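PDB 4K70: UL37 from Suid herpesvirus 1, which probably controls viral trafficking in infected cells as an inner tegument protein, and is present here as its N-terminal half. Local coordinates for residues Q303-A308 with R347-L352; F223-N228 with Y275-R280; D359-L364 with G410-A415; R142-V147 with T188-P193. One frame throughout, in Å; residues are numbered along the deposited sequence. Where two conformers were deposited one is given.

All four contacts join loops, turns and helix ends of an all-helical chain, and they follow one another in series, in the order 4, 2, 1, 3, each closing before the next opens. Contacts 2 and 4 touch directly. N228 ND2 lies 2.9 Å from D145 OD1, a probable hydrogen bond, and F223 CZ packs 3.6 Å from A144 CB. Contact 1 is separated by about 7 Å, nearest atoms, from each of the other three, whereas contact 3 stays about 22 Å from contact 2 and about 24 Å from contact 4, again between nearest atoms. Contact 4 lies near a metal site: the W190 side chain is about 5 Å from that of the calcium ligand D386.

Contact 1: residues Q303-A308 with R347-L352; sequences QAVHVA and RRHCDL
The imidazole of H349 presents one face to V307, whose CB sits 3.6 Å from the ring centroid and only 6° off the ring normal, a CH-pi contact. Two backbone oxygens of 303-308 approach the same ring obliquely: A304 O near ND1, and V305 O 3.4 Å from H349 CE1. The ring is fixed in rotation by a bond outside the pair, ND1 being hydrogen-bonded to G344 O in the loop leading into helix 347-358. With CG anti to its own carbonyl carbon (chi1 -69°), H349 extends from the first turn of that helix toward V307.

The valine spreads its two methyls across the ring. V307 CG2, anti to the backbone N, lies 3.7 Å from H349 CG, while V307 CG1 lies over the same face at the NE2 end, 3.7 Å from H349 NE2. V307 CG1 also reaches L352 CD1 at 4.0 Å, one helical turn beyond the histidine. V261 of helix 260-271 touches both V307 and L352, and T217 of helix 208-223 packs on H349, so the valine-histidine pair is buried among several helices.

D351, further along helix 347-358, belongs to a calcium site that holds no metal in this chain. H306 holds the N-cap position before helix 307-311, and V307 is the first residue of that helix. This is therefore a junction between the N-terminal ends of two helices, 307-311 and 347-358, in an all-helical fold.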
loop_
_atom_site.group_PDB
_atom_site.type_symbol
_atom_site.label_atom_id
_atom_site.label_comp_id
_atom_site.label_asym_id
_atom_site.label_seq_id
_atom_site.Cartn_x
_atom_site.Cartn_y
_atom_site.Cartn_z
ATOM N N GLN A 303 25.329 1.024 -13.895
ATOM C CA GLN A 303 26.634 0.952 -13.234
ATOM C C GLN A 303 26.494 0.857 -11.719
ATOM O O GLN A 303 27.313 0.223 -11.056
ATOM C CB GLN A 303 27.503 2.155 -13.612
ATOM C CG GLN A 303 27.882 2.201 -15.096
ATOM C CD GLN A 303 28.486 3.533 -15.539
ATOM O OE1 GLN A 303 28.425 4.530 -14.824
ATOM N NE2 GLN A 303 29.060 3.549 -16.736
ATOM N N ALA A 304 25.444 1.479 -11.181
ATOM C CA ALA A 304 25.233 1.532 -9.745
ATOM C C ALA A 304 24.995 0.158 -9.128
ATOM O O ALA A 304 25.084 0.011 -7.901
ATOM C CB ALA A 304 24.095 2.474 -9.399
ATOM N N VAL A 305 24.689 -0.846 -9.953
ATOM C CA VAL A 305 24.506 -2.199 -9.424
ATOM C C VAL A 305 25.835 -2.745 -8.877
ATOM O O VAL A 305 25.847 -3.671 -8.065
ATOM C CB VAL A 305 23.907 -3.179 -10.460
ATOM C CG1 VAL A 305 24.995 -3.759 -11.339
ATOM C CG2 VAL A 305 23.156 -4.300 -9.746
ATOM N N HIS A 306 26.950 -2.171 -9.335
ATOM C CA HIS A 306 28.255 -2.417 -8.722
ATOM C C HIS A 306 28.398 -1.310 -7.682
ATOM O O HIS A 306 29.030 -0.292 -7.923
ATOM C CB HIS A 306 29.346 -2.329 -9.794
ATOM C CG HIS A 306 30.741 -2.533 -9.280
ATOM N ND1 HIS A 306 31.015 -2.894 -7.985
ATOM C CD2 HIS A 306 31.940 -2.422 -9.907
ATOM C CE1 HIS A 306 32.327 -2.997 -7.826
ATOM N NE2 HIS A 306 32.908 -2.721 -8.976
ATOM N N VAL A 307 27.749 -1.487 -6.536
ATOM C CA VAL A 307 27.563 -0.374 -5.608
ATOM C C VAL A 307 28.878 0.050 -4.936
ATOM O O VAL A 307 29.064 1.221 -4.601
ATOM C CB VAL A 307 26.455 -0.688 -4.572
ATOM C CG1 VAL A 307 26.963 -1.667 -3.510
ATOM C CG2 VAL A 307 25.908 0.602 -3.940
ATOM N N ALA A 308 29.802 -0.889 -4.766
ATOM C CA ALA A 308 31.097 -0.552 -4.185
ATOM C C ALA A 308 31.860 0.442 -5.071
ATOM O O ALA A 308 32.482 1.373 -4.567
ATOM C CB ALA A 308 31.926 -1.807 -3.925
ATOM N N ARG A 347 16.791 -1.044 -3.066
ATOM C CA ARG A 347 16.591 -0.459 -1.739
ATOM C C ARG A 347 17.904 -0.282 -0.995
ATOM O O ARG A 347 18.187 0.784 -0.459
ATOM C CB ARG A 347 15.658 -1.324 -0.879
ATOM C CG ARG A 347 15.362 -0.693 0.477
ATOM C CD ARG A 347 14.990 -1.718 1.552
ATOM N NE ARG A 347 16.064 -2.665 1.854
ATOM C CZ ARG A 347 17.092 -2.415 2.665
ATOM N NH1 ARG A 347 17.217 -1.230 3.256
ATOM N NH2 ARG A 347 18.006 -3.352 2.877
ATOM N N ARG A 348 18.693 -1.347 -0.952
ATOM C CA ARG A 348 19.957 -1.322 -0.221
ATOM C C ARG A 348 20.978 -0.390 -0.877
ATOM O O ARG A 348 21.734 0.291 -0.191
ATOM C CB ARG A 348 20.512 -2.744 -0.089
ATOM C CG ARG A 348 21.887 -2.836 0.510
ATOM C CD ARG A 348 21.917 -2.290 1.922
ATOM N NE ARG A 348 23.137 -2.699 2.619
ATOM C CZ ARG A 348 23.606 -2.104 3.711
ATOM N NH1 ARG A 348 22.957 -1.069 4.233
ATOM N NH2 ARG A 348 24.727 -2.537 4.278
ATOM N N HIS A 349 21.000 -0.342 -2.201
ATOM C CA HIS A 349 21.980 0.517 -2.896
ATOM C C HIS A 349 21.686 1.994 -2.723
ATOM O O HIS A 349 22.609 2.826 -2.661
ATOM C CB HIS A 349 22.093 0.152 -4.379
ATOM C CG HIS A 349 22.727 -1.182 -4.609
ATOM N ND1 HIS A 349 22.953 -1.692 -5.864
ATOM C CD2 HIS A 349 23.184 -2.111 -3.733
ATOM C CE1 HIS A 349 23.538 -2.877 -5.756
ATOM N NE2 HIS A 349 23.679 -3.155 -4.475
ATOM N N CYS A 350 20.404 2.333 -2.676
ATOM C CA CYS A 350 20.006 3.697 -2.371
ATOM C C CYS A 350 20.528 4.087 -0.993
ATOM O O CYS A 350 21.110 5.144 -0.821
ATOM C CB CYS A 350 18.484 3.845 -2.404
ATOM S SG CYS A 350 17.752 3.837 -4.065
ATOM N N ASP A 351 20.280 3.236 -0.006
ATOM C CA ASP A 351 20.755 3.480 1.344
ATOM C C ASP A 351 22.269 3.725 1.377
ATOM O O ASP A 351 22.752 4.660 2.016
ATOM C CB ASP A 351 20.380 2.292 2.240
ATOM C CG ASP A 351 20.888 2.445 3.646
ATOM O OD1 ASP A 351 20.300 3.251 4.404
ATOM O OD2 ASP A 351 21.870 1.750 3.999
ATOM N N LEU A 352 23.019 2.890 0.668
ATOM C CA LEU A 352 24.473 3.010 0.657
ATOM C C LEU A 352 24.963 4.247 -0.107
ATOM O O LEU A 352 25.893 4.905 0.324
ATOM C CB LEU A 352 25.108 1.743 0.077
ATOM C CG LEU A 352 24.988 0.452 0.898
ATOM C CD1 LEU A 352 25.509 -0.704 0.063
ATOM C CD2 LEU A 352 25.769 0.568 2.222
#

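Contact 2: residues F223-N228 with Y275-R280; sequences FHDRQN and YVRELR
Y275 and R277 both place CG anti to the carbonyl carbon (chi1 near -67° in both), which sends the phenol and the guanidinium toward the bend 223-226. That bend is a type II' beta turn at the end of helix 208-223, closed by a hydrogen bond from R226 N to F223 O. The arginine chain is extended from CG to NE, long enough to deliver its end to the turn.

The phenol oxygen fits among backbone groups at the end of the turn and just after it. Y275 OH accepts from N228 N at 3.1 Å and makes a weak bond to R226 O at 2.8 Å, while F223 CB comes within 3.6 Å of it. The Q227 amide stacks over one face of the tyrosine ring, the two planes 29° apart, with Q227 NE2 reaching back to 3.6 Å from Y275 CB. Ring carbon Y275 CD1 meets H224 O at the ring edge, in its plane, 3.5 Å away.

That same H224 O also receives the outer nitrogens of R277, whose NE forms a salt bridge to D220 of helix 208-223 while NH1 and NH2 reach the turn. The charged link to the turn is a long one, R277 NH1 to D225 OD1 at 3.7 Å. NH1 also bonds weakly to H224 O; the firmer bond to that oxygen comes from R277 NH2, at 2.9 Å, donated from 24° outside the carbonyl plane.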
loop_
_atom_site.group_PDB
_atom_site.type_symbol
_atom_site.label_atom_id
_atom_site.label_comp_id
_atom_site.label_asym_id
_atom_site.label_seq_id
_atom_site.Cartn_x
_atom_site.Cartn_y
_atom_site.Cartn_z
ATOM N N PHE A 223 15.495 -13.088 -0.383
ATOM C CA PHE A 223 15.608 -14.495 -0.011
ATOM C C PHE A 223 16.388 -14.735 1.264
ATOM O O PHE A 223 16.199 -15.759 1.920
ATOM C CB PHE A 223 16.163 -15.332 -1.171
ATOM C CG PHE A 223 15.200 -15.481 -2.314
ATOM C CD1 PHE A 223 15.140 -14.516 -3.310
ATOM C CD2 PHE A 223 14.337 -16.573 -2.382
ATOM C CE1 PHE A 223 14.246 -14.639 -4.362
ATOM C CE2 PHE A 223 13.443 -16.709 -3.431
ATOM C CZ PHE A 223 13.394 -15.741 -4.428
ATOM N N HIS A 224 17.229 -13.775 1.630
ATOM C CA HIS A 224 18.127 -13.885 2.779
ATOM C C HIS A 224 18.797 -15.250 2.847
ATOM O O HIS A 224 19.719 -15.531 2.077
ATOM C CB HIS A 224 17.399 -13.572 4.088
ATOM C CG HIS A 224 16.942 -12.147 4.199
ATOM N ND1 HIS A 224 17.605 -11.209 4.964
ATOM C CD2 HIS A 224 15.890 -11.502 3.643
ATOM C CE1 HIS A 224 16.978 -10.049 4.875
ATOM N NE2 HIS A 224 15.934 -10.199 4.077
ATOM N N ASP A 225 18.322 -16.102 3.749
ATOM C CA ASP A 225 18.948 -17.407 3.958
ATOM C C ASP A 225 18.189 -18.550 3.296
ATOM O O ASP A 225 18.630 -19.696 3.324
ATOM C CB ASP A 225 19.123 -17.693 5.449
ATOM C CG ASP A 225 20.339 -17.000 6.034
ATOM O OD1 ASP A 225 21.345 -16.846 5.309
ATOM O OD2 ASP A 225 20.285 -16.606 7.218
ATOM N N ARG A 226 17.051 -18.232 2.693
ATOM C CA ARG A 226 16.241 -19.231 2.013
ATOM C C ARG A 226 16.778 -19.508 0.619
ATOM O O ARG A 226 16.805 -18.621 -0.233
ATOM C CB ARG A 226 14.802 -18.745 1.899
ATOM C CG ARG A 226 14.316 -18.015 3.120
ATOM C CD ARG A 226 12.887 -17.559 2.934
ATOM N NE ARG A 226 12.172 -17.609 4.203
ATOM C CZ ARG A 226 12.047 -16.573 5.024
ATOM N NH1 ARG A 226 12.575 -15.394 4.699
ATOM N NH2 ARG A 226 11.390 -16.720 6.164
ATOM N N GLN A 227 17.174 -20.750 0.379
ATOM C CA GLN A 227 17.796 -21.123 -0.879
ATOM C C GLN A 227 16.767 -21.351 -1.975
ATOM O O GLN A 227 15.827 -22.131 -1.816
ATOM C CB GLN A 227 18.632 -22.389 -0.687
ATOM C CG GLN A 227 19.592 -22.316 0.479
ATOM C CD GLN A 227 21.037 -22.281 0.034
ATOM O OE1 GLN A 227 21.362 -22.650 -1.099
ATOM N NE2 GLN A 227 21.918 -21.834 0.924
ATOM N N ASN A 228 16.950 -20.661 -3.091
ATOM C CA ASN A 228 16.152 -20.905 -4.275
ATOM C C ASN A 228 17.095 -21.438 -5.334
ATOM O O ASN A 228 18.034 -20.749 -5.734
ATOM C CB ASN A 228 15.492 -19.616 -4.754
ATOM C CG ASN A 228 14.603 -19.830 -5.956
ATOM O OD1 ASN A 228 15.076 -20.148 -7.044
ATOM N ND2 ASN A 228 13.304 -19.643 -5.772
ATOM N N TYR A 275 24.635 -17.577 -1.940
ATOM C CA TYR A 275 24.294 -17.603 -0.515
ATOM C C TYR A 275 25.499 -17.621 0.420
ATOM O O TYR A 275 25.352 -17.568 1.643
ATOM C CB TYR A 275 23.342 -18.764 -0.213
ATOM C CG TYR A 275 21.992 -18.561 -0.846
ATOM C CD1 TYR A 275 21.026 -17.779 -0.223
ATOM C CD2 TYR A 275 21.685 -19.123 -2.076
ATOM C CE1 TYR A 275 19.783 -17.577 -0.798
ATOM C CE2 TYR A 275 20.441 -18.925 -2.662
ATOM C CZ TYR A 275 19.497 -18.149 -2.015
ATOM O OH TYR A 275 18.261 -17.947 -2.578
ATOM N N VAL A 276 26.690 -17.696 -0.163
ATOM C CA VAL A 276 27.924 -17.502 0.578
ATOM C C VAL A 276 28.182 -16.001 0.685
ATOM O O VAL A 276 28.261 -15.301 -0.331
ATOM C CB VAL A 276 29.109 -18.167 -0.134
ATOM C CG1 VAL A 276 30.381 -17.991 0.679
ATOM C CG2 VAL A 276 28.826 -19.634 -0.362
ATOM N N ARG A 277 28.304 -15.509 1.913
ATOM C CA ARG A 277 28.392 -14.075 2.155
ATOM C C ARG A 277 29.614 -13.683 2.977
ATOM O O ARG A 277 29.842 -12.497 3.211
ATOM C CB ARG A 277 27.121 -13.576 2.855
ATOM C CG ARG A 277 25.856 -13.662 2.013
ATOM C CD ARG A 277 24.712 -12.890 2.673
ATOM N NE ARG A 277 23.521 -12.818 1.829
ATOM C CZ ARG A 277 22.578 -13.754 1.789
ATOM N NH1 ARG A 277 22.694 -14.843 2.539
ATOM N NH2 ARG A 277 21.525 -13.610 0.993
ATOM N N GLU A 278 30.402 -14.670 3.402
ATOM C CA GLU A 278 31.559 -14.406 4.258
ATOM C C GLU A 278 32.811 -15.121 3.787
ATOM O O GLU A 278 32.742 -16.146 3.114
ATOM C CB GLU A 278 31.264 -14.832 5.695
ATOM C CG GLU A 278 29.923 -14.355 6.214
ATOM C CD GLU A 278 29.370 -15.262 7.292
ATOM O OE1 GLU A 278 30.122 -15.573 8.246
ATOM O OE2 GLU A 278 28.187 -15.669 7.173
ATOM N N LEU A 279 33.958 -14.565 4.160
ATOM C CA LEU A 279 35.245 -15.155 3.838
ATOM C C LEU A 279 35.983 -15.571 5.107
ATOM O O LEU A 279 36.424 -14.720 5.883
ATOM C CB LEU A 279 36.097 -14.155 3.065
ATOM C CG LEU A 279 35.725 -13.905 1.605
ATOM C CD1 LEU A 279 36.464 -12.687 1.084
ATOM C CD2 LEU A 279 36.039 -15.140 0.758
ATOM N N ARG A 280 36.122 -16.877 5.317
ATOM C CA ARG A 280 36.953 -17.380 6.413
ATOM C C ARG A 280 38.411 -17.004 6.172
ATOM O O ARG A 280 38.873 -16.999 5.026
ATOM C CB ARG A 280 36.813 -18.898 6.555
ATOM C CG ARG A 280 36.857 -19.661 5.238
ATOM C CD ARG A 280 36.869 -21.187 5.444
ATOM N NE ARG A 280 38.002 -21.721 6.220
ATOM C CZ ARG A 280 39.239 -21.217 6.263
ATOM N NH1 ARG A 280 39.565 -20.127 5.574
ATOM N NH2 ARG A 280 40.168 -21.813 7.009
#

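Contact 3: residues D359-L364 with G410-A415; sequences DRAPRL and GDVTAA
A cis-proline bend joins helix 347-358 to helix 366-385, and this bend carries the contact: A361 and P362, linked by a cis peptide, meet A415 and V412 of the loop that follows helix 405-409. A415 is the centre of it. A415 CB lies 3.4 Å from P362 O and 3.7 Å from P362 CA, so it rests against the proline backbone as much as against any side chain. A361 CB stands 4.2 Å from the same A415 CB, and its other neighbour in 410-415 is V412 CG1 at 4.1 Å. V412 holds CG1 anti to its carbonyl carbon (chi1 -72°), and this branch is the one that touches the alanine. No hydrogen bond crosses between the two segments; methyl groups meet one another and backbone carbonyls.

Past the cis peptide the chain makes an inverse gamma turn centred on R363, in which L364 N gives a weak hydrogen bond of 3.0 Å to P362 O. The turn brings L364 back toward the other loop, where L364 CD1 comes to 3.7 Å from A415 O. A415 O itself accepts a weak hydrogen bond from R369 NE of helix 366-385, the helix that starts just beyond the bend. Helix 347-358 meets both sides of the contact, with V357 against L364 and L358 against V412. D359, at the start of the bend, belongs to a calcium site, though no metal is bound there in this chain.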
loop_
_atom_site.group_PDB
_atom_site.type_symbol
_atom_site.label_atom_id
_atom_site.label_comp_id
_atom_site.label_asym_id
_atom_site.label_seq_id
_atom_site.Cartn_x
_atom_site.Cartn_y
_atom_site.Cartn_z
ATOM N N ASP A 359 27.820 12.223 2.735
ATOM C CA ASP A 359 28.995 12.373 3.582
ATOM C C ASP A 359 30.013 13.337 2.960
ATOM O O ASP A 359 30.985 13.701 3.600
ATOM C CB ASP A 359 29.645 11.018 3.887
ATOM C CG ASP A 359 28.972 10.284 5.057
ATOM O OD1 ASP A 359 28.211 10.925 5.827
ATOM O OD2 ASP A 359 29.218 9.063 5.214
ATOM N N ARG A 360 29.788 13.757 1.717
ATOM C CA ARG A 360 30.720 14.671 1.058
ATOM C C ARG A 360 30.176 16.072 0.919
ATOM O O ARG A 360 30.903 16.983 0.521
ATOM C CB ARG A 360 31.134 14.138 -0.305
ATOM C CG ARG A 360 31.961 12.908 -0.178
ATOM C CD ARG A 360 32.370 12.337 -1.509
ATOM N NE ARG A 360 33.143 11.123 -1.266
ATOM C CZ ARG A 360 34.460 11.041 -1.399
ATOM N NH1 ARG A 360 35.148 12.100 -1.819
ATOM N NH2 ARG A 360 35.080 9.893 -1.133
ATOM N N ALA A 361 28.904 16.244 1.254
ATOM C CA ALA A 361 28.261 17.553 1.209
ATOM C C ALA A 361 28.920 18.493 2.219
ATOM O O ALA A 361 29.465 18.031 3.220
ATOM C CB ALA A 361 26.762 17.404 1.502
ATOM N N PRO A 362 28.855 19.818 1.984
ATOM C CA PRO A 362 28.160 20.517 0.897
ATOM C C PRO A 362 28.856 20.489 -0.464
ATOM O O PRO A 362 28.176 20.696 -1.460
ATOM C CB PRO A 362 28.107 21.967 1.401
ATOM C CG PRO A 362 29.303 22.089 2.285
ATOM C CD PRO A 362 29.374 20.765 2.991
ATOM N N ARG A 363 30.163 20.245 -0.525
ATOM C CA ARG A 363 30.854 20.392 -1.807
ATOM C C ARG A 363 30.741 19.141 -2.671
ATOM O O ARG A 363 31.584 18.244 -2.628
ATOM C CB ARG A 363 32.307 20.830 -1.633
ATOM C CG ARG A 363 32.458 22.146 -0.877
ATOM C CD ARG A 363 33.929 22.540 -0.699
ATOM N NE ARG A 363 34.545 22.858 -1.975
ATOM C CZ ARG A 363 34.576 24.080 -2.489
ATOM N NH1 ARG A 363 34.045 25.088 -1.812
ATOM N NH2 ARG A 363 35.157 24.294 -3.659
ATOM N N LEU A 364 29.673 19.109 -3.459
ATOM C CA LEU A 364 29.414 18.021 -4.386
ATOM C C LEU A 364 29.637 18.492 -5.810
ATOM O O LEU A 364 29.369 19.641 -6.124
ATOM C CB LEU A 364 27.965 17.572 -4.245
ATOM C CG LEU A 364 27.589 16.958 -2.895
ATOM C CD1 LEU A 364 26.146 16.461 -2.945
ATOM C CD2 LEU A 364 28.546 15.831 -2.540
ATOM N N GLY A 410 16.618 18.889 4.638
ATOM C CA GLY A 410 16.496 20.335 4.507
ATOM C C GLY A 410 17.836 21.029 4.377
ATOM O O GLY A 410 17.964 22.052 3.709
ATOM N N ASP A 411 18.853 20.439 4.993
ATOM C CA ASP A 411 20.166 21.054 5.061
ATOM C C ASP A 411 21.089 20.647 3.914
ATOM O O ASP A 411 22.126 21.271 3.708
ATOM C CB ASP A 411 20.822 20.746 6.416
ATOM C CG ASP A 411 20.222 21.563 7.556
ATOM O OD1 ASP A 411 19.672 22.656 7.285
ATOM O OD2 ASP A 411 20.300 21.116 8.722
ATOM N N VAL A 412 20.727 19.604 3.173
ATOM C CA VAL A 412 21.540 19.183 2.029
ATOM C C VAL A 412 20.864 19.392 0.676
ATOM O O VAL A 412 21.414 18.997 -0.355
ATOM C CB VAL A 412 21.973 17.694 2.123
ATOM C CG1 VAL A 412 23.046 17.504 3.201
ATOM C CG2 VAL A 412 20.765 16.787 2.361
ATOM N N THR A 413 19.677 19.991 0.653
ATOM C CA THR A 413 18.993 20.112 -0.627
ATOM C C THR A 413 19.747 21.081 -1.532
ATOM O O THR A 413 19.960 20.785 -2.701
ATOM C CB THR A 413 17.469 20.467 -0.512
ATOM O OG1 THR A 413 17.299 21.685 0.217
ATOM C CG2 THR A 413 16.708 19.358 0.194
ATOM N N ALA A 414 20.178 22.215 -0.987
ATOM C CA ALA A 414 20.997 23.157 -1.771
ATOM C C ALA A 414 22.228 22.455 -2.332
ATOM O O ALA A 414 22.519 22.574 -3.514
ATOM C CB ALA A 414 21.402 24.372 -0.931
ATOM N N ALA A 415 22.923 21.688 -1.489
ATOM C CA ALA A 415 24.142 21.000 -1.912
ATOM C C ALA A 415 23.879 19.974 -3.004
ATOM O O ALA A 415 24.734 19.715 -3.848
ATOM C CB ALA A 415 24.829 20.336 -0.716
#

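Contact 4: residues R142-V147 with T188-P193; sequences RSADDV and TNWALP
W190 carries its indole from the chain toward the start of helix 144-149. From CB, the first torsion (chi1 63°) tucks CG between the backbone N and the carbonyl carbon, and a chi2 of -88° turns the ring so that one face lies on its own neighbour: A191 CB sits 3.9 Å above the ring centre. Further out, NE1 makes a weak hydrogen bond to H187 O. Then the six-membered ring meets the other segment. W190 CZ2 lies 4.1 Å from R142 O, and W190 CZ3 comes to 4.2 Å from A144 CA.

The tip, W190 CH2, meets backbone at the ring edge: A144 N is 3.6 Å from it and S143 C 3.7 Å, both close to the ring plane. Both lie at the N-terminus of helix 144-149, where S143 is the N-cap and its OG accepts from D146 N at 3.0 Å. W190 itself lies in a type I beta turn, T188 to A191, leading into helix 191-201, so the contact joins the N-terminal regions of helices 144-149 and 191-201. One turn into helix 144-149, V147 CG2 approaches W190 CH2 loosely and packs on A191 CB at 3.9 Å. L194 of helix 191-201 touches both A144 and V147.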
loop_
_atom_site.group_PDB
_atom_site.type_symbol
_atom_site.label_atom_id
_atom_site.label_comp_id
_atom_site.label_asym_id
_atom_site.label_seq_id
_atom_site.Cartn_x
_atom_site.Cartn_y
_atom_site.Cartn_z
ATOM N N ARG A 142 2.368 -15.189 -4.491
ATOM C CA ARG A 142 2.202 -15.306 -3.050
ATOM C C ARG A 142 3.561 -15.233 -2.389
ATOM O O ARG A 142 3.701 -14.738 -1.265
ATOM C CB ARG A 142 1.501 -16.632 -2.704
ATOM C CG ARG A 142 1.660 -17.097 -1.255
ATOM C CD ARG A 142 0.947 -18.436 -1.022
ATOM N NE ARG A 142 -0.506 -18.312 -1.151
ATOM C CZ ARG A 142 -1.360 -19.336 -1.152
ATOM N NH1 ARG A 142 -0.919 -20.584 -1.051
ATOM N NH2 ARG A 142 -2.662 -19.109 -1.270
ATOM N N SER A 143 4.567 -15.712 -3.113
ATOM C CA SER A 143 5.895 -15.894 -2.548
ATOM C C SER A 143 6.974 -15.349 -3.460
ATOM O O SER A 143 6.775 -15.218 -4.665
ATOM C CB SER A 143 6.156 -17.381 -2.323
ATOM O OG SER A 143 6.034 -18.096 -3.542
ATOM N N ALA A 144 8.128 -15.059 -2.877
ATOM C CA ALA A 144 9.281 -14.655 -3.665
ATOM C C ALA A 144 9.600 -15.752 -4.690
ATOM O O ALA A 144 9.935 -15.459 -5.837
ATOM C CB ALA A 144 10.463 -14.394 -2.756
ATOM N N ASP A 145 9.459 -17.015 -4.271
ATOM C CA ASP A 145 9.695 -18.158 -5.153
ATOM C C ASP A 145 8.791 -18.079 -6.387
ATOM O O ASP A 145 9.239 -18.317 -7.506
ATOM C CB ASP A 145 9.446 -19.490 -4.419
ATOM C CG ASP A 145 10.505 -19.803 -3.366
ATOM O OD1 ASP A 145 11.601 -19.224 -3.417
ATOM O OD2 ASP A 145 10.245 -20.654 -2.483
ATOM N N ASP A 146 7.521 -17.750 -6.175
ATOM C CA ASP A 146 6.565 -17.616 -7.274
ATOM C C ASP A 146 6.957 -16.509 -8.257
ATOM O O ASP A 146 6.889 -16.692 -9.471
ATOM C CB ASP A 146 5.162 -17.313 -6.739
ATOM C CG ASP A 146 4.443 -18.549 -6.211
ATOM O OD1 ASP A 146 4.728 -19.680 -6.682
ATOM O OD2 ASP A 146 3.576 -18.374 -5.325
ATOM N N VAL A 147 7.350 -15.352 -7.727
ATOM C CA VAL A 147 7.695 -14.213 -8.583
ATOM C C VAL A 147 8.951 -14.465 -9.402
ATOM O O VAL A 147 9.041 -14.069 -10.560
ATOM C CB VAL A 147 7.898 -12.930 -7.776
ATOM C CG1 VAL A 147 8.444 -11.827 -8.685
ATOM C CG2 VAL A 147 6.594 -12.499 -7.137
ATOM N N THR A 188 1.029 -7.290 -1.812
ATOM C CA THR A 188 1.287 -7.313 -3.250
ATOM C C THR A 188 2.439 -6.406 -3.723
ATOM O O THR A 188 3.223 -6.801 -4.584
ATOM C CB THR A 188 0.004 -6.945 -4.037
ATOM O OG1 THR A 188 -0.444 -5.649 -3.614
ATOM C CG2 THR A 188 -1.101 -7.962 -3.759
ATOM N N ASN A 189 2.528 -5.195 -3.181
ATOM C CA ASN A 189 3.497 -4.194 -3.664
ATOM C C ASN A 189 4.977 -4.611 -3.609
ATOM O O ASN A 189 5.781 -4.234 -4.478
ATOM C CB ASN A 189 3.332 -2.876 -2.899
ATOM C CG ASN A 189 2.122 -2.088 -3.346
ATOM O OD1 ASN A 189 1.757 -2.117 -4.512
ATOM N ND2 ASN A 189 1.492 -1.383 -2.420
ATOM N N TRP A 190 5.328 -5.364 -2.571
ATOM C CA TRP A 190 6.709 -5.757 -2.320
ATOM C C TRP A 190 7.311 -6.493 -3.517
ATOM O O TRP A 190 8.522 -6.474 -3.720
ATOM C CB TRP A 190 6.778 -6.647 -1.074
ATOM C CG TRP A 190 6.028 -7.902 -1.281
ATOM C CD1 TRP A 190 4.708 -8.111 -1.036
ATOM C CD2 TRP A 190 6.536 -9.120 -1.837
ATOM N NE1 TRP A 190 4.360 -9.392 -1.389
ATOM C CE2 TRP A 190 5.466 -10.031 -1.888
ATOM C CE3 TRP A 190 7.795 -9.528 -2.293
ATOM C CZ2 TRP A 190 5.610 -11.333 -2.377
ATOM C CZ3 TRP A 190 7.937 -10.821 -2.779
ATOM C CH2 TRP A 190 6.852 -11.705 -2.817
ATOM N N ALA A 191 6.457 -7.113 -4.326
ATOM C CA ALA A 191 6.916 -7.990 -5.400
ATOM C C ALA A 191 7.465 -7.243 -6.617
ATOM O O ALA A 191 8.219 -7.814 -7.415
ATOM C CB ALA A 191 5.798 -8.930 -5.820
ATOM N N LEU A 192 7.076 -5.979 -6.778
ATOM C CA LEU A 192 7.472 -5.218 -7.968
ATOM C C LEU A 192 9.006 -5.099 -8.132
ATOM O O LEU A 192 9.547 -5.448 -9.180
ATOM C CB LEU A 192 6.785 -3.848 -7.991
ATOM C CG LEU A 192 7.237 -2.872 -9.089
ATOM C CD1 LEU A 192 6.986 -3.455 -10.471
ATOM C CD2 LEU A 192 6.549 -1.521 -8.915
ATOM N N PRO A 193 9.710 -4.625 -7.092
ATOM C CA PRO A 193 11.179 -4.514 -7.150
ATOM C C PRO A 193 11.866 -5.861 -7.384
ATOM O O PRO A 193 12.925 -5.921 -8.012
ATOM C CB PRO A 193 11.553 -4.016 -5.752
ATOM C CG PRO A 193 10.336 -3.360 -5.231
ATOM C CD PRO A 193 9.153 -4.032 -5.868
#